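Side-chain contact in uncharacterized protein (Parabacteroides merdae ATCC 43184, PDB 5BMT), which is of unknown function but has an immunoglobulin-like fold and probably an OB-type domain related to that of lipoprotein BF3042: residues 194-197 with 198-201. Numbering follows the deposited sequence.
Sequences GKES and AAGK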
loop_
_atom_site.group_PDB
_atom_site.type_symbol
_atom_site.label_atom_id
_atom_site.label_comp_id
_atom_site.label_asym_id
_atom_site.label_seq_id
_atom_site.Cartn_x
_atom_site.Cartn_y
_atom_site.Cartn_z
ATOM N N GLY A 194 -3.200 -6.689 -18.461
ATOM C CA GLY A 194 -3.736 -6.825 -19.807
ATOM C C GLY A 194 -3.016 -5.915 -20.782
ATOM O O GLY A 194 -2.576 -6.378 -21.840
ATOM N N LYS A 195 -2.818 -4.628 -20.402
ATOM C CA LYS A 195 -2.136 -3.647 -21.260
ATOM C C LYS A 195 -0.643 -3.977 -21.442
ATOM O O LYS A 195 -0.134 -3.932 -22.558
ATOM C CB LYS A 195 -2.258 -2.224 -20.667
ATOM C CG LYS A 195 -3.676 -1.662 -20.650
ATOM C CD LYS A 195 -3.720 -0.299 -19.968
ATOM C CE LYS A 195 -5.123 0.266 -19.858
ATOM N NZ LYS A 195 -5.572 0.924 -21.107
ATOM N N GLU A 196 0.055 -4.299 -20.342
ATOM C CA GLU A 196 1.490 -4.529 -20.432
ATOM C C GLU A 196 1.838 -5.891 -21.042
ATOM O O GLU A 196 2.831 -5.952 -21.789
ATOM C CB GLU A 196 2.173 -4.313 -19.079
ATOM C CG GLU A 196 2.181 -2.831 -18.691
ATOM C CD GLU A 196 2.668 -1.929 -19.814
ATOM O OE1 GLU A 196 3.845 -2.075 -20.214
ATOM O OE2 GLU A 196 1.836 -1.196 -20.402
ATOM N N SER A 197 1.030 -6.954 -20.814
ATOM C CA SER A 197 1.324 -8.241 -21.474
ATOM C C SER A 197 1.129 -8.095 -22.999
ATOM O O SER A 197 1.940 -8.618 -23.783
ATOM C CB SER A 197 0.460 -9.364 -20.904
ATOM O OG SER A 197 -0.908 -9.143 -21.210
ATOM N N ALA A 198 0.120 -7.305 -23.426
ATOM C CA ALA A 198 -0.120 -7.039 -24.856
ATOM C C ALA A 198 1.062 -6.283 -25.488
ATOM O O ALA A 198 1.334 -6.463 -26.669
ATOM C CB ALA A 198 -1.396 -6.236 -25.033
ATOM N N ALA A 199 1.769 -5.453 -24.689
ATOM C CA ALA A 199 2.944 -4.674 -25.100
ATOM C C ALA A 199 4.232 -5.527 -25.030
ATOM O O ALA A 199 5.319 -5.023 -25.334
ATOM C CB ALA A 199 3.076 -3.429 -24.220
ATOM N N GLY A 200 4.093 -6.813 -24.670
ATOM C CA GLY A 200 5.211 -7.751 -24.588
ATOM C C GLY A 200 6.063 -7.591 -23.348
ATOM O O GLY A 200 7.245 -7.953 -23.359
ATOM N N LYS A 201 5.459 -7.094 -22.243
ATOM C CA LYS A 201 6.198 -6.858 -21.007
ATOM C C LYS A 201 5.820 -7.848 -19.925
ATOM O O LYS A 201 4.701 -8.369 -19.926
ATOM C CB LYS A 201 6.004 -5.409 -20.507
ATOM C CG LYS A 201 6.333 -4.337 -21.550
ATOM C CD LYS A 201 7.815 -4.316 -22.018
ATOM C CE LYS A 201 7.943 -3.530 -23.311
ATOM N NZ LYS A 201 9.306 -3.655 -23.902
#
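Glu196 and Lys201 meet where helix 186-198 ends, and the closest approach of their side chains is apolar on the lysine side: Glu196 OE1 lies 3.6 Å from Lys201 CG. The two chains run at a slant to one another. Both turn CG anti to their own carbonyl carbon and both bend again at chi2. The lysine therefore presents CB and CG to the carboxylate while the rest of the chain leads away, leaving Lys201 NZ 6.8 Å from Glu196 OE1, too far for a salt bridge within the pair. The carboxylate finds its polar partners on strand 153-167, where OE1 forms a salt bridge with Arg155 and OE2 a hydrogen bond with Tyr157, an arrangement that would restrain its rotation.

The backbone brings Lys201 into position through a Schellman motif. Lys201 N donates to Glu196 O at 2.9 Å with an N-H...O angle of 156°, and Gly200 N reaches Ser197 O, also at 2.9 Å, approaching from above the carbonyl plane. The positive phi of Gly200 (78°) takes the chain out of the helical path and lets Gly200 N and Lys201 N both point back at the carbonyls of the last turn. Ala199 CB packs 3.5 Å from Glu196 O, and Lys201 CB flanks the same oxygen. Just before the cap, Ala198 N still makes an i to i+4 helical bond to Gly194 O. Ser197 puts OG between its backbone N and carbonyl carbon (chi1 66°), where the hydroxyl is hydrogen-bonded to Lys193 O, back along the helix.

Within the fold, this cap closes the helix at the surface and leads through a short loop into strand 203-214. That strand pairs in parallel with strand 153-167, the same strand whose Arg155 is touched by Ala199 and Lys201 and whose Tyr157 packs against Lys195.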